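Local coordinates for protein ribulose-1,5-bisphosphate carboxylase/oxygenase large subunit (Rhodopseudomonas palustris, PDB 3QFW) that is a Rubisco-like protein with a TIM-barrel catalytic domain, classed as a magnesium-binding ribulose-bisphosphate carboxylase, though its true reaction is uncertain, at residues Val229-Val234 and Val251-Ala256; Ala278-Phe283 and Ile315-Gly320; Ile163-Gly168 and Thr199-Asn204; Gly113-Gly118 and Leu272-Gly277. One frame throughout, in Å; residues are numbered along the deposited sequence.

Interaction 1 (Val229-Val234 and Val251-Ala256); sequences VAPMIV and VVAHPA
A single water ties Met232 to His254 and Ala256: its oxygen accepts from Met232 N at 2.9 Å and donates to both His254 O and Ala256 O, so three backbone groups grip it. The site lies at the C-terminal end of two adjacent parallel strands of the TIM barrel, 226-229 and 250-253, the end at which enzymes of this fold carry their active sites. There the strands are still paired. Val229 N bonds to Val252 O (2.9 Å) nearly in line with the C=O, and Val229 O takes His254 N (2.8 Å), the donor tilted 33° from the carbonyl plane. After this the first chain turns into the short helix 231-234. Ala230 is its N-cap residue, its carbonyl accepting from both Ile233 N and Val234 N, and the water supplies an acceptor for Met232 N in the first turn.

Small apolar groups fill the rest. Pro231 CG rests on Ala253 CB at 4.1 Å, and Phe273 of helix 265-276 touches both residues. The methyl of Ala256 lies 3.9 Å from Ala230 CB and only 3.5 Å from Ile233 CD1, closer than ordinary van der Waals contact. Ile233 reaches it because CG1 stands beside the backbone N (chi1 -67°) and carries CD1 across to the other segment. Asn85 of the second subunit packs on Ile233 and Ala256, while the His254 ring stacks on His167. Ala256 N, in the same loop, also donates to His254 ND1 at 3.0 Å, 33° out of the ring plane.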
loop_
_atom_site.group_PDB
_atom_site.type_symbol
_atom_site.label_atom_id
_atom_site.label_comp_id
_atom_site.label_asym_id
_atom_site.label_seq_id
_atom_site.Cartn_x
_atom_site.Cartn_y
_atom_site.Cartn_z
ATOM N N VAL B 229 10.665 -1.419 -9.339
ATOM C CA VAL B 229 9.310 -0.984 -8.982
ATOM C C VAL B 229 9.049 -1.329 -7.532
ATOM O O VAL B 229 9.410 -2.413 -7.082
ATOM C CB VAL B 229 8.241 -1.703 -9.821
ATOM C CG1 VAL B 229 6.873 -1.021 -9.656
ATOM C CG2 VAL B 229 8.643 -1.748 -11.294
ATOM N N ALA B 230 8.409 -0.418 -6.805
ATOM C CA ALA B 230 7.951 -0.707 -5.447
ATOM C C ALA B 230 6.463 -1.035 -5.479
ATOM O O ALA B 230 5.632 -0.123 -5.538
ATOM C CB ALA B 230 8.216 0.479 -4.548
ATOM N N PRO B 231 6.119 -2.335 -5.456
ATOM C CA PRO B 231 4.722 -2.743 -5.658
ATOM C C PRO B 231 3.770 -2.109 -4.647
ATOM O O PRO B 231 2.632 -1.784 -5.004
ATOM C CB PRO B 231 4.765 -4.274 -5.493
ATOM C CG PRO B 231 6.217 -4.649 -5.838
ATOM C CD PRO B 231 7.031 -3.495 -5.319
ATOM N N MET B 232 4.227 -1.905 -3.415
ATOM C CA MET B 232 3.329 -1.420 -2.375
ATOM C C MET B 232 3.112 0.084 -2.482
ATOM O O MET B 232 2.177 0.628 -1.898
ATOM C CB MET B 232 3.794 -1.863 -0.982
ATOM C CG MET B 232 3.923 -3.410 -0.841
ATOM S SD MET B 232 2.387 -4.343 -1.106
ATOM C CE MET B 232 1.927 -3.838 -2.735
ATOM N N ILE B 233 3.968 0.746 -3.253
ATOM C CA ILE B 233 3.736 2.141 -3.592
ATOM C C ILE B 233 2.720 2.268 -4.717
ATOM O O ILE B 233 1.724 2.978 -4.583
ATOM C CB ILE B 233 5.020 2.851 -4.016
ATOM C CG1 ILE B 233 5.961 2.966 -2.827
ATOM C CG2 ILE B 233 4.695 4.258 -4.562
ATOM C CD1 ILE B 233 7.286 3.558 -3.175
ATOM N N VAL B 234 2.960 1.545 -5.807
ATOM C CA VAL B 234 2.238 1.773 -7.051
ATOM C C VAL B 234 0.965 0.945 -7.154
ATOM O O VAL B 234 0.180 1.113 -8.087
ATOM C CB VAL B 234 3.126 1.475 -8.249
ATOM C CG1 VAL B 234 4.448 2.234 -8.111
ATOM C CG2 VAL B 234 3.392 -0.029 -8.337
ATOM N N VAL B 251 12.606 -7.573 -13.961
ATOM C CA VAL B 251 11.779 -6.755 -13.065
ATOM C C VAL B 251 12.247 -6.912 -11.629
ATOM O O VAL B 251 12.115 -7.986 -11.037
ATOM C CB VAL B 251 10.302 -7.127 -13.150
ATOM C CG1 VAL B 251 9.476 -6.308 -12.106
ATOM C CG2 VAL B 251 9.788 -6.892 -14.562
ATOM N N VAL B 252 12.800 -5.841 -11.076
ATOM C CA VAL B 252 13.345 -5.871 -9.724
ATOM C C VAL B 252 12.341 -5.194 -8.795
ATOM O O VAL B 252 11.996 -4.029 -8.995
ATOM C CB VAL B 252 14.676 -5.105 -9.634
ATOM C CG1 VAL B 252 15.268 -5.233 -8.238
ATOM C CG2 VAL B 252 15.676 -5.592 -10.703
ATOM N N ALA B 253 11.882 -5.911 -7.779
ATOM C CA ALA B 253 10.941 -5.326 -6.835
ATOM C C ALA B 253 11.669 -4.707 -5.642
ATOM O O ALA B 253 12.694 -5.226 -5.194
ATOM C CB ALA B 253 9.928 -6.364 -6.377
ATOM N N HIS B 254 11.144 -3.580 -5.162
ATOM C CA HIS B 254 11.654 -2.888 -3.980
ATOM C C HIS B 254 10.576 -2.870 -2.888
ATOM O O HIS B 254 9.384 -2.769 -3.187
ATOM C CB HIS B 254 12.031 -1.445 -4.329
ATOM C CG HIS B 254 12.734 -0.723 -3.220
ATOM N ND1 HIS B 254 12.062 -0.005 -2.254
ATOM C CD2 HIS B 254 14.053 -0.622 -2.916
ATOM C CE1 HIS B 254 12.933 0.510 -1.404
ATOM N NE2 HIS B 254 14.151 0.156 -1.787
ATOM N N PRO B 255 10.991 -2.945 -1.618
ATOM C CA PRO B 255 9.996 -3.121 -0.556
ATOM C C PRO B 255 9.433 -1.822 0.057
ATOM O O PRO B 255 8.819 -1.894 1.117
ATOM C CB PRO B 255 10.780 -3.896 0.507
ATOM C CG PRO B 255 12.173 -3.351 0.376
ATOM C CD PRO B 255 12.370 -3.162 -1.124
ATOM N N ALA B 256 9.641 -0.671 -0.573
ATOM C CA ALA B 256 9.120 0.583 -0.024
ATOM C C ALA B 256 7.635 0.449 0.345
ATOM O O ALA B 256 6.841 -0.007 -0.465
ATOM C CB ALA B 256 9.320 1.717 -1.015
HETATM O O HOH W 1 6.851 -2.206 -2.274
#

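Interaction 2 (Ala278-Phe283 and Ile315-Gly320); sequences ADATVF and IPTPAG
Phe283 packs tightly against two prolines of the neighbouring strand. Its CZ lies 3.7 Å from Pro318 CG, its CE2 edge meets Pro316 CB at the same 3.7 Å, and Pro318 CA makes a CH-pi contact over one face, 4.0 Å from the ring centroid. The ring leans across because CG sits between the backbone N and the carbonyl carbon (chi1 63°). Replacing Phe283 by an alanine would probably open a gap beside Pro316 and Pro318 and leave Leu300 of helix 294-305 without its aromatic neighbour. The two strands are the ends of a beta-alpha-beta crossover of the TIM barrel, 280-284 and 315-319, linked through that helix. Parallel bonds run between them, among them Thr317 N to Thr281 O and Ala319 N to Phe283 O, each 2.8 Å. Ile315 O is gripped twice, by Thr281 N (3.0 Å) and by its own strand's Thr317 OG1 (3.2 Å), from opposite faces of its plane. The side-chain methyls of Val282 and Thr317 meet less closely, CG2 to CG2 4.2 Å. Toward the partly exposed end of the second strand, Val282 CG1 approaches Ala319 CB no closer than 4.3 Å.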
loop_
_atom_site.group_PDB
_atom_site.type_symbol
_atom_site.label_atom_id
_atom_site.label_comp_id
_atom_site.label_asym_id
_atom_site.label_seq_id
_atom_site.Cartn_x
_atom_site.Cartn_y
_atom_site.Cartn_z
ATOM N N ALA B 278 7.901 -10.467 -9.876
ATOM C CA ALA B 278 9.218 -9.937 -9.579
ATOM C C ALA B 278 10.302 -10.978 -9.938
ATOM O O ALA B 278 10.209 -12.133 -9.544
ATOM C CB ALA B 278 9.316 -9.547 -8.121
ATOM N N ASP B 279 11.320 -10.563 -10.686
ATOM C CA ASP B 279 12.430 -11.464 -11.008
ATOM C C ASP B 279 13.516 -11.397 -9.950
ATOM O O ASP B 279 14.238 -12.383 -9.720
ATOM C CB ASP B 279 13.017 -11.146 -12.375
ATOM C CG ASP B 279 11.988 -11.242 -13.475
ATOM O OD1 ASP B 279 11.499 -12.362 -13.730
ATOM O OD2 ASP B 279 11.682 -10.201 -14.083
ATOM N N ALA B 280 13.639 -10.239 -9.314
ATOM C CA ALA B 280 14.496 -10.113 -8.144
ATOM C C ALA B 280 13.731 -9.343 -7.088
ATOM O O ALA B 280 12.828 -8.566 -7.400
ATOM C CB ALA B 280 15.808 -9.414 -8.478
ATOM N N THR B 281 14.077 -9.563 -5.830
ATOM C CA THR B 281 13.347 -8.892 -4.773
ATOM C C THR B 281 14.294 -8.387 -3.682
ATOM O O THR B 281 15.037 -9.164 -3.059
ATOM C CB THR B 281 12.186 -9.775 -4.233
ATOM O OG1 THR B 281 11.435 -9.037 -3.272
ATOM C CG2 THR B 281 12.706 -11.074 -3.590
ATOM N N VAL B 282 14.281 -7.067 -3.496
ATOM C CA VAL B 282 15.166 -6.394 -2.556
ATOM C C VAL B 282 14.566 -6.442 -1.148
ATOM O O VAL B 282 13.367 -6.291 -0.975
ATOM C CB VAL B 282 15.394 -4.920 -2.977
ATOM C CG1 VAL B 282 16.261 -4.176 -1.961
ATOM C CG2 VAL B 282 15.992 -4.846 -4.379
ATOM N N PHE B 283 15.412 -6.670 -0.149
ATOM C CA PHE B 283 14.986 -6.692 1.250
ATOM C C PHE B 283 16.187 -6.405 2.137
ATOM O O PHE B 283 17.337 -6.716 1.770
ATOM C CB PHE B 283 14.375 -8.045 1.627
ATOM C CG PHE B 283 15.344 -9.207 1.529
ATOM C CD1 PHE B 283 15.943 -9.728 2.665
ATOM C CD2 PHE B 283 15.624 -9.780 0.305
ATOM C CE1 PHE B 283 16.820 -10.810 2.576
ATOM C CE2 PHE B 283 16.509 -10.861 0.200
ATOM C CZ PHE B 283 17.105 -11.367 1.339
ATOM N N ILE B 315 15.216 -13.991 -7.643
ATOM C CA ILE B 315 16.483 -13.893 -6.903
ATOM C C ILE B 315 16.353 -13.000 -5.672
ATOM O O ILE B 315 16.052 -11.818 -5.789
ATOM C CB ILE B 315 17.656 -13.330 -7.743
ATOM C CG1 ILE B 315 17.607 -13.821 -9.191
ATOM C CG2 ILE B 315 18.992 -13.665 -7.081
ATOM C CD1 ILE B 315 16.957 -12.804 -10.120
ATOM N N PRO B 316 16.611 -13.563 -4.483
ATOM C CA PRO B 316 16.597 -12.728 -3.282
ATOM C C PRO B 316 17.751 -11.743 -3.348
ATOM O O PRO B 316 18.878 -12.131 -3.670
ATOM C CB PRO B 316 16.819 -13.722 -2.138
ATOM C CG PRO B 316 16.780 -15.097 -2.759
ATOM C CD PRO B 316 17.060 -14.940 -4.215
ATOM N N THR B 317 17.479 -10.478 -3.062
ATOM C CA THR B 317 18.495 -9.454 -3.201
ATOM C C THR B 317 18.669 -8.664 -1.913
ATOM O O THR B 317 18.078 -7.585 -1.750
ATOM C CB THR B 317 18.143 -8.525 -4.364
ATOM O OG1 THR B 317 17.942 -9.310 -5.543
ATOM C CG2 THR B 317 19.233 -7.499 -4.594
ATOM N N PRO B 318 19.480 -9.195 -0.986
ATOM C CA PRO B 318 19.657 -8.595 0.342
ATOM C C PRO B 318 20.407 -7.283 0.255
ATOM O O PRO B 318 21.292 -7.131 -0.591
ATOM C CB PRO B 318 20.543 -9.612 1.087
ATOM C CG PRO B 318 20.613 -10.794 0.246
ATOM C CD PRO B 318 20.282 -10.419 -1.150
ATOM N N ALA B 319 20.077 -6.371 1.160
ATOM C CA ALA B 319 20.688 -5.051 1.204
ATOM C C ALA B 319 20.938 -4.635 2.649
ATOM O O ALA B 319 20.183 -4.985 3.553
ATOM C CB ALA B 319 19.816 -4.033 0.504
ATOM N N GLY B 320 22.021 -3.898 2.859
ATOM C CA GLY B 320 22.411 -3.464 4.187
ATOM C C GLY B 320 23.881 -3.100 4.171
ATOM O O GLY B 320 24.437 -2.842 3.105
#

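Interaction 3 (Ile163-Gly168 and Thr199-Asn204); sequences IKDDHG and TLYAPN
Asp165 and Tyr201 carry the polar side-chain part of this contact. Tyr201 OH donates to Asp165 OD1 at 2.7 Å, on its syn side but 32° out of the carboxylate plane, which stands 69° from the ring. The other oxygen, Asp165 OD2, takes Asn204 N at 2.9 Å from above the carboxylate plane and also forms a salt bridge with Arg180. With a leucine in place of Asp165, Tyr201 OH and Asn204 N would probably lose their acceptors and Arg180 its charged mate. Tyr201 gets its hydroxyl there by holding CG opposite the backbone N (chi1 173°).

The backbone bonds are those of parallel strands: Ile163 N to Leu200 O and Ala202 N to Ile163 O, both 2.7 Å, then Asp165 N to Ala202 O at 3.0 Å. Apolar contact centres on Ile163, whose CD1 meets Thr199 CG2 at 3.9 Å and whose CG2 meets Tyr201 CD1 at 4.1 Å.

The sequence Lys164-Asp165-Asp166-His167 resembles the Lys-Asp-Asp-Glu motif of Rubisco, whose carbamylated lysine, second aspartate and glutamate bind magnesium; histidine stands here in the glutamate's place. The strands, 162-165 and 200-202, close a beta-alpha-beta unit through helix 177-195, which covers Tyr201 with Val184; strand 133-138 flanks Ile163 on the sheet, and Asn85 of the second subunit bonds to His167 O.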
loop_
_atom_site.group_PDB
_atom_site.type_symbol
_atom_site.label_atom_id
_atom_site.label_comp_id
_atom_site.label_asym_id
_atom_site.label_seq_id
_atom_site.Cartn_x
_atom_site.Cartn_y
_atom_site.Cartn_z
ATOM N N ILE B 163 22.776 -2.556 -11.713
ATOM C CA ILE B 163 22.784 -1.209 -11.187
ATOM C C ILE B 163 21.342 -0.736 -11.140
ATOM O O ILE B 163 20.636 -0.751 -12.147
ATOM C CB ILE B 163 23.625 -0.286 -12.068
ATOM C CG1 ILE B 163 25.073 -0.808 -12.112
ATOM C CG2 ILE B 163 23.548 1.155 -11.566
ATOM C CD1 ILE B 163 26.004 0.029 -12.928
ATOM N N LYS B 164 20.905 -0.356 -9.949
ATOM C CA LYS B 164 19.532 0.082 -9.750
ATOM C C LYS B 164 19.527 1.534 -9.306
ATOM O O LYS B 164 20.476 2.003 -8.678
ATOM C CB LYS B 164 18.858 -0.781 -8.677
ATOM C CG LYS B 164 19.485 -0.616 -7.290
ATOM C CD LYS B 164 18.900 -1.575 -6.261
ATOM C CE LYS B 164 17.536 -1.144 -5.752
ATOM N NZ LYS B 164 17.517 0.199 -5.051
ATOM N N ASP B 165 18.448 2.242 -9.628
ATOM C CA ASP B 165 18.204 3.555 -9.057
ATOM C C ASP B 165 18.034 3.428 -7.552
ATOM O O ASP B 165 17.551 2.416 -7.046
ATOM C CB ASP B 165 16.919 4.155 -9.619
ATOM C CG ASP B 165 17.129 4.905 -10.915
ATOM O OD1 ASP B 165 18.297 5.099 -11.318
ATOM O OD2 ASP B 165 16.115 5.311 -11.526
ATOM N N ASP B 166 18.450 4.456 -6.833
ATOM C CA ASP B 166 17.916 4.680 -5.504
ATOM C C ASP B 166 16.398 4.537 -5.658
ATOM O O ASP B 166 15.824 4.961 -6.665
ATOM C CB ASP B 166 18.292 6.084 -5.034
ATOM C CG ASP B 166 17.762 6.406 -3.652
ATOM O OD1 ASP B 166 16.576 6.152 -3.378
ATOM O OD2 ASP B 166 18.541 6.916 -2.830
ATOM N N HIS B 167 15.751 3.897 -4.694
ATOM C CA HIS B 167 14.305 3.711 -4.785
ATOM C C HIS B 167 13.608 5.059 -4.632
ATOM O O HIS B 167 12.429 5.201 -4.956
ATOM C CB HIS B 167 13.808 2.780 -3.689
ATOM C CG HIS B 167 13.599 3.465 -2.381
ATOM N ND1 HIS B 167 12.373 3.969 -1.993
ATOM C CD2 HIS B 167 14.463 3.765 -1.385
ATOM C CE1 HIS B 167 12.492 4.538 -0.808
ATOM N NE2 HIS B 167 13.748 4.426 -0.415
ATOM N N GLY B 168 14.346 6.030 -4.106
ATOM C CA GLY B 168 13.846 7.378 -3.925
ATOM C C GLY B 168 13.870 8.203 -5.192
ATOM O O GLY B 168 13.238 9.259 -5.276
ATOM N N THR B 199 26.422 -5.918 -17.642
ATOM C CA THR B 199 25.803 -5.240 -16.512
ATOM C C THR B 199 24.428 -4.692 -16.883
ATOM O O THR B 199 24.265 -4.080 -17.942
ATOM C CB THR B 199 26.662 -4.053 -16.029
ATOM O OG1 THR B 199 27.856 -4.531 -15.404
ATOM C CG2 THR B 199 25.874 -3.199 -15.023
ATOM N N LEU B 200 23.446 -4.905 -16.008
ATOM C CA LEU B 200 22.083 -4.398 -16.222
ATOM C C LEU B 200 21.800 -3.116 -15.439
ATOM O O LEU B 200 22.338 -2.906 -14.351
ATOM C CB LEU B 200 21.050 -5.451 -15.813
ATOM C CG LEU B 200 20.985 -6.776 -16.571
ATOM C CD1 LEU B 200 20.258 -7.807 -15.730
ATOM C CD2 LEU B 200 20.289 -6.601 -17.912
ATOM N N TYR B 201 20.939 -2.267 -15.993
ATOM C CA TYR B 201 20.455 -1.082 -15.277
ATOM C C TYR B 201 18.946 -1.132 -15.030
ATOM O O TYR B 201 18.160 -1.358 -15.953
ATOM C CB TYR B 201 20.840 0.190 -16.031
ATOM C CG TYR B 201 20.243 1.465 -15.473
ATOM C CD1 TYR B 201 20.337 1.775 -14.119
ATOM C CD2 TYR B 201 19.608 2.377 -16.310
ATOM C CE1 TYR B 201 19.781 2.960 -13.613
ATOM C CE2 TYR B 201 19.071 3.551 -15.814
ATOM C CZ TYR B 201 19.163 3.841 -14.472
ATOM O OH TYR B 201 18.620 5.027 -13.991
ATOM N N ALA B 202 18.552 -0.915 -13.778
ATOM C CA ALA B 202 17.145 -0.947 -13.389
ATOM C C ALA B 202 16.678 0.421 -12.861
ATOM O O ALA B 202 16.822 0.718 -11.681
ATOM C CB ALA B 202 16.920 -2.029 -12.340
ATOM N N PRO B 203 16.166 1.277 -13.751
ATOM C CA PRO B 203 15.619 2.573 -13.321
ATOM C C PRO B 203 14.283 2.420 -12.589
ATOM O O PRO B 203 13.525 1.484 -12.860
ATOM C CB PRO B 203 15.418 3.324 -14.640
ATOM C CG PRO B 203 15.309 2.248 -15.667
ATOM C CD PRO B 203 16.225 1.160 -15.215
ATOM N N ASN B 204 14.002 3.330 -11.660
ATOM C CA ASN B 204 12.786 3.228 -10.867
ATOM C C ASN B 204 11.608 3.890 -11.559
ATOM O O ASN B 204 11.602 5.110 -11.744
ATOM C CB ASN B 204 12.981 3.828 -9.472
ATOM C CG ASN B 204 11.748 3.667 -8.599
ATOM O OD1 ASN B 204 11.315 2.547 -8.329
ATOM N ND2 ASN B 204 11.169 4.792 -8.161
#

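Interaction 4 (Gly113-Gly118 and Leu272-Gly277); sequences GGPRVG and LFRLFG
Gly114 meets the last turn of helix 265-276 backbone to backbone: its N gives a weak bond to Leu275 O (3.1 Å, N-H...O angle 131°), while its CA lies 3.2 Å from Arg274 O. The helix ends there in a Schellman motif at Gly277, whose N makes weak bonds back to Phe273 O and Arg274 O. Gly277 CA in turn approaches Gly114 O at 3.6 Å. Gly113, Gly114 and Gly277 all have positive phi, and a side chain on Gly113 or Gly277 would be jammed against the preceding carbonyl.

Pro115 is the side chain that touches the helix. Its CD lies 3.2 Å from Arg274 O and 3.7 Å from Arg274 CG, so the ring edge leans on the base of the arginine. From CG to NE that chain runs extended, which carries the guanidinium past the proline to the carbonyls of Ala303, Asp306, Leu311 and Asn312. Arg116 serves its own loop: NH1 donates to Gly114 O at 2.8 Å, on a lone pair in the carbonyl plane, and also to Phe112 O. A water bridges the segments, accepting from Arg116 N and donating to Gly277 O at 2.8 Å.

The loop joins helix 106-112 to helix 118-126, which precedes the first barrel strand, 133-138, and Leu275 packs on Leu109 and Phe112 of helix 106-112. Just beyond Gly277, Asp279 ahead of strand 280-284 accepts from Val117 N and Gly118 N.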
loop_
_atom_site.group_PDB
_atom_site.type_symbol
_atom_site.label_atom_id
_atom_site.label_comp_id
_atom_site.label_asym_id
_atom_site.label_seq_id
_atom_site.Cartn_x
_atom_site.Cartn_y
_atom_site.Cartn_z
ATOM N N GLY B 113 1.260 -16.206 -12.907
ATOM C CA GLY B 113 2.363 -16.550 -13.802
ATOM C C GLY B 113 3.790 -16.361 -13.302
ATOM O O GLY B 113 4.740 -16.818 -13.932
ATOM N N GLY B 114 3.954 -15.686 -12.172
ATOM C CA GLY B 114 5.266 -15.531 -11.574
ATOM C C GLY B 114 6.292 -14.821 -12.434
ATOM O O GLY B 114 5.947 -14.136 -13.397
ATOM N N PRO B 115 7.575 -14.969 -12.083
ATOM C CA PRO B 115 8.626 -14.224 -12.778
ATOM C C PRO B 115 8.729 -14.631 -14.236
ATOM O O PRO B 115 8.758 -15.834 -14.538
ATOM C CB PRO B 115 9.898 -14.623 -12.022
ATOM C CG PRO B 115 9.412 -15.042 -10.673
ATOM C CD PRO B 115 8.100 -15.717 -10.931
ATOM N N ARG B 116 8.771 -13.646 -15.132
ATOM C CA ARG B 116 8.899 -13.947 -16.558
ATOM C C ARG B 116 10.351 -14.263 -16.954
ATOM O O ARG B 116 10.587 -14.933 -17.951
ATOM C CB ARG B 116 8.351 -12.809 -17.433
ATOM C CG ARG B 116 7.020 -12.203 -16.967
ATOM C CD ARG B 116 6.022 -13.256 -16.562
ATOM N NE ARG B 116 4.654 -12.952 -16.983
ATOM C CZ ARG B 116 3.598 -13.002 -16.177
ATOM N NH1 ARG B 116 3.746 -13.328 -14.901
ATOM N NH2 ARG B 116 2.390 -12.737 -16.647
ATOM N N VAL B 117 11.313 -13.759 -16.184
ATOM C CA VAL B 117 12.728 -13.973 -16.483
ATOM C C VAL B 117 13.334 -14.901 -15.436
ATOM O O VAL B 117 13.980 -15.904 -15.762
ATOM C CB VAL B 117 13.516 -12.646 -16.504
ATOM C CG1 VAL B 117 15.021 -12.918 -16.675
ATOM C CG2 VAL B 117 12.996 -11.725 -17.599
ATOM N N GLY B 118 13.121 -14.549 -14.172
ATOM C CA GLY B 118 13.495 -15.390 -13.058
ATOM C C GLY B 118 14.993 -15.516 -12.819
ATOM O O GLY B 118 15.824 -14.893 -13.499
ATOM N N LEU B 272 4.662 -13.503 -2.554
ATOM C CA LEU B 272 3.672 -12.727 -3.287
ATOM C C LEU B 272 4.296 -11.875 -4.386
ATOM O O LEU B 272 3.771 -11.821 -5.495
ATOM C CB LEU B 272 2.834 -11.872 -2.337
ATOM C CG LEU B 272 1.930 -12.668 -1.383
ATOM C CD1 LEU B 272 1.111 -11.722 -0.511
ATOM C CD2 LEU B 272 1.008 -13.626 -2.139
ATOM N N PHE B 273 5.391 -11.186 -4.074
ATOM C CA PHE B 273 6.092 -10.397 -5.088
ATOM C C PHE B 273 6.489 -11.282 -6.288
ATOM O O PHE B 273 6.248 -10.918 -7.446
ATOM C CB PHE B 273 7.323 -9.705 -4.487
ATOM C CG PHE B 273 7.029 -8.371 -3.813
ATOM C CD1 PHE B 273 5.722 -7.990 -3.490
ATOM C CD2 PHE B 273 8.063 -7.505 -3.494
ATOM C CE1 PHE B 273 5.477 -6.764 -2.873
ATOM C CE2 PHE B 273 7.819 -6.273 -2.895
ATOM C CZ PHE B 273 6.529 -5.910 -2.576
ATOM N N ARG B 274 7.078 -12.443 -5.993
ATOM C CA ARG B 274 7.415 -13.458 -7.001
ATOM C C ARG B 274 6.186 -13.890 -7.818
ATOM O O ARG B 274 6.214 -13.898 -9.052
ATOM C CB ARG B 274 8.027 -14.674 -6.304
ATOM C CG ARG B 274 8.271 -15.907 -7.213
ATOM C CD ARG B 274 8.693 -17.100 -6.377
ATOM N NE ARG B 274 9.037 -18.282 -7.184
ATOM C CZ ARG B 274 9.410 -19.438 -6.656
ATOM N NH1 ARG B 274 9.491 -19.553 -5.335
ATOM N NH2 ARG B 274 9.697 -20.477 -7.439
ATOM N N LEU B 275 5.110 -14.241 -7.118
ATOM C CA LEU B 275 3.856 -14.627 -7.755
ATOM C C LEU B 275 3.418 -13.567 -8.772
ATOM O O LEU B 275 3.015 -13.885 -9.891
ATOM C CB LEU B 275 2.758 -14.796 -6.685
ATOM C CG LEU B 275 1.350 -15.186 -7.138
ATOM C CD1 LEU B 275 1.325 -16.628 -7.631
ATOM C CD2 LEU B 275 0.326 -15.016 -6.023
ATOM N N PHE B 276 3.489 -12.302 -8.364
ATOM C CA PHE B 276 3.012 -11.201 -9.198
ATOM C C PHE B 276 3.960 -10.808 -10.336
ATOM O O PHE B 276 3.565 -10.052 -11.231
ATOM C CB PHE B 276 2.682 -9.980 -8.329
ATOM C CG PHE B 276 1.526 -10.211 -7.394
ATOM C CD1 PHE B 276 0.507 -11.087 -7.736
ATOM C CD2 PHE B 276 1.474 -9.581 -6.160
ATOM C CE1 PHE B 276 -0.562 -11.310 -6.871
ATOM C CE2 PHE B 276 0.416 -9.800 -5.295
ATOM C CZ PHE B 276 -0.599 -10.672 -5.652
ATOM N N GLY B 277 5.200 -11.288 -10.283
ATOM C CA GLY B 277 6.124 -11.158 -11.402
ATOM C C GLY B 277 7.521 -10.627 -11.139
ATOM O O GLY B 277 8.261 -10.349 -12.084
HETATM O O HOH W 2 9.105 -10.731 -14.775
#

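In the fold
Interactions 1 and 2 share neighbouring strands of the barrel, 250-253 and 280-284, bonded where Ala253 N meets Ala280 O at 2.8 Å, with centres 11 Å apart. Interaction 3 lies further round the barrel and meets interaction 1 where Val252 CG2 lies 4.1 Å from Ala202 CB, besides the histidine stack; both contacts also touch the second subunit. By analogy with Rubisco, the ends of strands 162-165 and 250-253 would border the active site. Interaction 4 stands behind the barrel wall, against interaction 1 through Phe273 and against interaction 2 where Pro115 CG lies 3.2 Å from Ala278 O. Interactions 3 and 4 do not touch, their centres about 19 Å apart.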